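Local structure of xylose isomerase-like TIM barrel (Anabaena variabilis ATCC 29413, 2QW5) at residues I130-G135 with K156-N161; V136-D141 with E189-N194. The protein probably acts as a zinc-dependent sugar isomerase or epimerase, binding D-xylose beside a zinc ion in the mouth of its TIM barrel. One frame throughout, in Å; residues are numbered along the deposited sequence.

Contact 1: I130-G135 with K156-N161. With XLS (D-xylose), chain C.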
loop_
_atom_site.group_PDB
_atom_site.type_symbol
_atom_site.label_atom_id
_atom_site.label_comp_id
_atom_site.label_asym_id
_atom_site.label_seq_id
_atom_site.Cartn_x
_atom_site.Cartn_y
_atom_site.Cartn_z
ATOM N N ILE A 130 19.019 9.202 13.739
ATOM C CA ILE A 130 19.826 8.082 14.206
ATOM C C ILE A 130 19.288 7.353 15.484
ATOM O O ILE A 130 20.019 6.538 16.057
ATOM C CB ILE A 130 21.314 8.485 14.363
ATOM C CG1 ILE A 130 21.524 9.577 15.424
ATOM C CG2 ILE A 130 21.910 8.951 12.951
ATOM C CD1 ILE A 130 22.959 9.855 15.751
ATOM N N VAL A 131 18.048 7.661 15.898
ATOM C CA VAL A 131 17.397 7.026 17.068
ATOM C C VAL A 131 16.319 6.045 16.578
ATOM O O VAL A 131 16.447 4.834 16.735
ATOM C CB VAL A 131 16.831 8.091 18.009
ATOM C CG1 VAL A 131 16.209 7.429 19.267
ATOM C CG2 VAL A 131 17.925 9.128 18.394
ATOM N N ILE A 132 15.242 6.568 16.009
ATOM C CA ILE A 132 14.155 5.775 15.475
ATOM C C ILE A 132 14.428 5.759 13.936
ATOM O O ILE A 132 14.745 6.833 13.382
ATOM C CB ILE A 132 12.788 6.441 15.730
ATOM C CG1 ILE A 132 12.564 6.722 17.239
ATOM C CG2 ILE A 132 11.642 5.606 15.139
ATOM C CD1 ILE A 132 12.530 5.495 18.094
ATOM N N PRO A 133 14.327 4.579 13.277
ATOM C CA PRO A 133 14.519 4.437 11.817
ATOM C C PRO A 133 13.687 5.419 11.016
ATOM O O PRO A 133 12.501 5.538 11.261
ATOM C CB PRO A 133 14.052 3.009 11.549
ATOM C CG PRO A 133 14.432 2.286 12.778
ATOM C CD PRO A 133 14.070 3.254 13.879
ATOM N N TYR A 134 14.319 6.105 10.060
ATOM C CA TYR A 134 13.657 7.167 9.334
ATOM C C TYR A 134 12.529 6.644 8.463
ATOM O O TYR A 134 12.753 5.762 7.647
ATOM C CB TYR A 134 14.647 7.944 8.455
ATOM C CG TYR A 134 13.953 8.922 7.548
ATOM C CD1 TYR A 134 13.497 10.149 8.030
ATOM C CD2 TYR A 134 13.744 8.623 6.194
ATOM C CE1 TYR A 134 12.839 11.042 7.215
ATOM C CE2 TYR A 134 13.068 9.503 5.381
ATOM C CZ TYR A 134 12.629 10.708 5.887
ATOM O OH TYR A 134 11.983 11.563 5.060
ATOM N N GLY A 135 11.342 7.234 8.623
ATOM C CA GLY A 135 10.150 6.869 7.849
ATOM C C GLY A 135 9.529 5.518 8.087
ATOM O O GLY A 135 8.678 5.144 7.319
ATOM N N LYS A 156 7.913 5.289 23.985
ATOM C CA LYS A 156 8.634 5.323 25.283
ATOM C C LYS A 156 9.571 4.138 25.424
ATOM O O LYS A 156 10.691 4.296 25.918
ATOM C CB LYS A 156 7.677 5.325 26.474
ATOM C CG LYS A 156 6.788 6.546 26.603
ATOM C CD LYS A 156 5.771 6.293 27.743
ATOM C CE LYS A 156 4.835 7.477 27.906
ATOM N NZ LYS A 156 3.922 7.282 29.060
ATOM N N VAL A 157 9.121 2.969 24.953
ATOM C CA VAL A 157 9.918 1.737 25.027
ATOM C C VAL A 157 11.099 1.826 24.046
ATOM O O VAL A 157 12.216 1.472 24.401
ATOM C CB VAL A 157 9.077 0.464 24.769
ATOM C CG1 VAL A 157 9.947 -0.816 24.888
ATOM C CG2 VAL A 157 7.892 0.411 25.690
ATOM N N ARG A 158 10.848 2.356 22.841
ATOM C CA ARG A 158 11.881 2.515 21.820
ATOM C C ARG A 158 12.947 3.494 22.286
ATOM O O ARG A 158 14.153 3.202 22.188
ATOM C CB ARG A 158 11.265 3.004 20.495
ATOM C CG ARG A 158 10.166 2.086 19.920
ATOM C CD ARG A 158 10.694 0.769 19.332
ATOM N NE ARG A 158 11.443 1.058 18.105
ATOM C CZ ARG A 158 10.918 1.273 16.895
ATOM N NH1 ARG A 158 9.610 1.172 16.666
ATOM N NH2 ARG A 158 11.728 1.575 15.884
ATOM N N TYR A 159 12.522 4.626 22.850
ATOM C CA TYR A 159 13.475 5.608 23.383
ATOM C C TYR A 159 14.316 5.012 24.533
ATOM O O TYR A 159 15.518 5.196 24.552
ATOM C CB TYR A 159 12.783 6.909 23.797
ATOM C CG TYR A 159 12.173 7.697 22.639
ATOM C CD1 TYR A 159 12.855 7.874 21.429
ATOM C CD2 TYR A 159 10.946 8.329 22.786
ATOM C CE1 TYR A 159 12.270 8.618 20.365
ATOM C CE2 TYR A 159 10.350 9.069 21.737
ATOM C CZ TYR A 159 11.025 9.222 20.542
ATOM O OH TYR A 159 10.425 9.958 19.549
ATOM N N ALA A 160 13.689 4.269 25.456
ATOM C CA ALA A 160 14.430 3.575 26.549
ATOM C C ALA A 160 15.468 2.567 26.013
ATOM O O ALA A 160 16.609 2.504 26.521
ATOM C CB ALA A 160 13.485 2.909 27.523
ATOM N N ASN A 161 15.101 1.829 24.971
ATOM C CA ASN A 161 16.022 0.882 24.311
ATOM C C ASN A 161 17.219 1.589 23.690
ATOM O O ASN A 161 18.326 1.074 23.744
ATOM C CB ASN A 161 15.353 0.121 23.155
ATOM C CG ASN A 161 14.245 -0.813 23.598
ATOM O OD1 ASN A 161 14.181 -1.214 24.754
ATOM N ND2 ASN A 161 13.366 -1.187 22.644
HETATM C C1 XLS C . 15.065 14.343 5.997
HETATM C C2 XLS C . 16.035 13.337 6.604
HETATM C C3 XLS C . 16.238 12.041 5.741
HETATM C C4 XLS C . 17.655 11.502 5.742
HETATM O O1 XLS C . 14.153 15.169 6.732
HETATM O O2 XLS C . 17.264 13.956 6.984
HETATM O O3 XLS C . 15.874 12.069 4.360
HETATM O O4 XLS C . 18.084 11.394 7.069
#

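Contact 2: V136-D141 with E189-N194. With XLS (D-xylose), chain C.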
loop_
_atom_site.group_PDB
_atom_site.type_symbol
_atom_site.label_atom_id
_atom_site.label_comp_id
_atom_site.label_asym_id
_atom_site.label_seq_id
_atom_site.Cartn_x
_atom_site.Cartn_y
_atom_site.Cartn_z
ATOM N N VAL A 136 9.897 4.824 9.175
ATOM C CA VAL A 136 9.423 3.505 9.466
ATOM C C VAL A 136 8.358 3.685 10.518
ATOM O O VAL A 136 8.612 3.554 11.719
ATOM C CB VAL A 136 10.565 2.545 9.947
ATOM C CG1 VAL A 136 10.026 1.125 10.271
ATOM C CG2 VAL A 136 11.683 2.455 8.896
ATOM N N PHE A 137 7.150 3.984 10.053
ATOM C CA PHE A 137 6.005 4.140 10.947
ATOM C C PHE A 137 5.642 2.744 11.425
ATOM O O PHE A 137 5.514 1.846 10.602
ATOM C CB PHE A 137 4.829 4.839 10.235
ATOM C CG PHE A 137 5.126 6.250 9.817
ATOM C CD1 PHE A 137 4.866 7.321 10.645
ATOM C CD2 PHE A 137 5.646 6.503 8.538
ATOM C CE1 PHE A 137 5.126 8.665 10.214
ATOM C CE2 PHE A 137 5.924 7.793 8.117
ATOM C CZ PHE A 137 5.655 8.885 8.945
ATOM N N PRO A 138 5.551 2.533 12.766
ATOM C CA PRO A 138 5.282 1.193 13.255
ATOM C C PRO A 138 3.876 0.707 12.986
ATOM O O PRO A 138 2.965 1.505 12.897
ATOM C CB PRO A 138 5.525 1.292 14.775
ATOM C CG PRO A 138 5.395 2.678 15.104
ATOM C CD PRO A 138 5.772 3.479 13.868
ATOM N N THR A 139 3.728 -0.606 12.858
ATOM C CA THR A 139 2.436 -1.247 12.628
ATOM C C THR A 139 2.327 -2.471 13.523
ATOM O O THR A 139 3.331 -2.961 14.076
ATOM C CB THR A 139 2.258 -1.663 11.144
ATOM O OG1 THR A 139 3.323 -2.516 10.750
ATOM C CG2 THR A 139 2.289 -0.444 10.218
ATOM N N THR A 140 1.100 -2.967 13.671
ATOM C CA THR A 140 0.853 -4.173 14.446
ATOM C C THR A 140 1.349 -5.335 13.587
ATOM O O THR A 140 1.765 -5.138 12.418
ATOM C CB THR A 140 -0.626 -4.361 14.735
ATOM O OG1 THR A 140 -1.323 -4.535 13.489
ATOM C CG2 THR A 140 -1.169 -3.172 15.528
ATOM N N ASP A 141 1.335 -6.543 14.143
ATOM C CA ASP A 141 1.697 -7.736 13.339
ATOM C C ASP A 141 0.743 -7.968 12.160
ATOM O O ASP A 141 1.166 -8.513 11.135
ATOM C CB ASP A 141 1.783 -8.992 14.205
ATOM C CG ASP A 141 3.062 -9.063 15.001
ATOM O OD1 ASP A 141 3.931 -8.175 14.885
ATOM O OD2 ASP A 141 3.224 -10.045 15.733
ATOM N N GLU A 189 6.998 12.887 7.945
ATOM C CA GLU A 189 8.064 12.007 7.477
ATOM C C GLU A 189 8.456 10.841 8.363
ATOM O O GLU A 189 8.972 9.896 7.832
ATOM C CB GLU A 189 9.343 12.802 7.232
ATOM C CG GLU A 189 9.243 13.903 6.210
ATOM C CD GLU A 189 10.547 14.648 6.058
ATOM O OE1 GLU A 189 11.614 14.019 6.011
ATOM O OE2 GLU A 189 10.490 15.868 5.925
ATOM N N THR A 190 8.208 10.870 9.679
ATOM C CA THR A 190 8.741 9.808 10.530
ATOM C C THR A 190 7.953 9.786 11.833
ATOM O O THR A 190 7.392 10.806 12.162
ATOM C CB THR A 190 10.279 10.068 10.749
ATOM O OG1 THR A 190 10.944 8.836 11.074
ATOM C CG2 THR A 190 10.562 11.158 11.771
ATOM N N PRO A 191 7.873 8.636 12.546
ATOM C CA PRO A 191 7.068 8.561 13.794
ATOM C C PRO A 191 7.569 9.343 14.994
ATOM O O PRO A 191 6.759 9.734 15.852
ATOM C CB PRO A 191 7.028 7.068 14.083
ATOM C CG PRO A 191 8.272 6.565 13.480
ATOM C CD PRO A 191 8.421 7.310 12.210
ATOM N N GLY A 192 8.880 9.581 15.048
ATOM C CA GLY A 192 9.483 10.375 16.096
ATOM C C GLY A 192 10.986 10.231 16.128
ATOM O O GLY A 192 11.509 9.375 15.448
ATOM N N PRO A 193 11.703 11.106 16.863
ATOM C CA PRO A 193 11.195 12.302 17.571
ATOM C C PRO A 193 10.803 13.395 16.566
ATOM O O PRO A 193 11.535 13.636 15.589
ATOM C CB PRO A 193 12.358 12.717 18.486
ATOM C CG PRO A 193 13.590 12.137 17.827
ATOM C CD PRO A 193 13.147 10.880 17.111
ATOM N N ASN A 194 9.619 13.983 16.769
ATOM C CA ASN A 194 9.108 15.016 15.865
ATOM C C ASN A 194 9.409 16.451 16.301
ATOM O O ASN A 194 9.654 17.333 15.450
ATOM C CB ASN A 194 7.590 14.878 15.622
ATOM C CG ASN A 194 7.175 13.501 15.122
ATOM O OD1 ASN A 194 6.283 12.879 15.709
ATOM N ND2 ASN A 194 7.842 13.003 14.089
HETATM C C1 XLS C . 15.065 14.343 5.997
HETATM C C2 XLS C . 16.035 13.337 6.604
HETATM C C3 XLS C . 16.238 12.041 5.741
HETATM C C4 XLS C . 17.655 11.502 5.742
HETATM O O1 XLS C . 14.153 15.169 6.732
HETATM O O2 XLS C . 17.264 13.956 6.984
HETATM O O3 XLS C . 15.874 12.069 4.360
HETATM O O4 XLS C . 18.084 11.394 7.069
#

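Contact 1: I130-G135 with K156-N161
Ile132 and Val131 press against Arg158 and Tyr159, bringing the loop after strand 125-128 of the TIM barrel onto the outer helix 148-176. Ile132 can be followed outward from a CB that turns toward the helix. Ile132 CG2, anti to the backbone N, lies 4.1 Å from Arg158 NH2. Ile132 CG1, anti to the carbonyl carbon, reaches Tyr159 CE1 at 3.7 Å. Ile132 CD1 then settles into the fork of the two helix residues, 3.7 Å from Arg158 CB and 3.9 Å from Tyr159 CE1. Val131 CG1 comes at the edge of the same tyrosine ring, near its plane. Arg158 bends at chi2 (-73°) and again at chi3 (-69°), which turns its guanidinium alongside the loop at Ile132 and Pro133, where NH2 pairs with Asp95 and NE bonds Ser97. Farther along, Tyr134 lays a ring face under the sugar, xylose C3 over the ring centre and 3.7 Å above its plane, and its OH hydrogen-bonds Glu189 OE1. A leucine in its place would probably cost the sugar this flat floor and leave Glu189 OE1 without that hydroxyl. One residue earlier, Pro133 CD sits 3.5 Å from Arg158 NH2, at the edge of the guanidinium.

Contact 2: V136-D141 with E189-N194
Pro191 and Phe137 bury nearly equal areas here, largely against each other and the neighbouring backbone. The phenylalanine ring swings back over the 189-194 loop because its CG stands anti to the carbonyl carbon (chi1 -64°). Pro191 CD then sits over one face of that ring, 4.2 Å from the centroid of the Phe137 ring and 21° off the ring normal: a CH-pi contact, displaced toward the rim on the CD1 side. The far end of the ring meets backbone instead of side chain. Phe137 CZ comes within 3.3 Å of Thr190 N, and Phe137 CE1 lies 3.4 Å from Thr190 C, so the ring rides along the peptides leading into the proline.

The other end of the pyrrolidine is held by Val136 and Pro138. Pro191 CG touches Val136 O at 3.5 Å, while Pro191 CB meets Pro138 CD at 3.8 Å, the two proline rings crossing at a slant. No hydrogen bond joins the segments, and the fit is one of shape. The 189-194 loop has its own brace: Asn194 ND2 donates to Thr190 O (3.0 Å), arriving from above the carbonyl plane, and the same amide nitrogen also bonds Ile185 O. Arg294 of a second subunit packs on Phe137.

The Glu189 chain, extended beyond CG, brings Glu189 OE1 to 2.9 Å from xylose O1; the same oxygen bonds Tyr134 OH. The arrangement is that of a TIM-barrel active site, in which loops following neighbouring strands pack together at the rim of the sugar pocket.

Overall arrangement
From the N terminus, the chain leaves strand 125-128 through 130-135 and runs directly into 136-141, so the two contacts begin on one continuous loop. Contact 1 closes that loop onto helix 148-176, with 20 residues between its segments. Contact 2 spans 47, passing through the helix and strand 179-182 to the next loop. The segments alternate, so the closures cross rather than nest. Together they tie two successive strand-to-helix loops and an outer helix to the xylose site. A probable hydrogen bond from Gly135 N to Thr190 OG1 joins the contacts directly, and Tyr159 packs on Pro193.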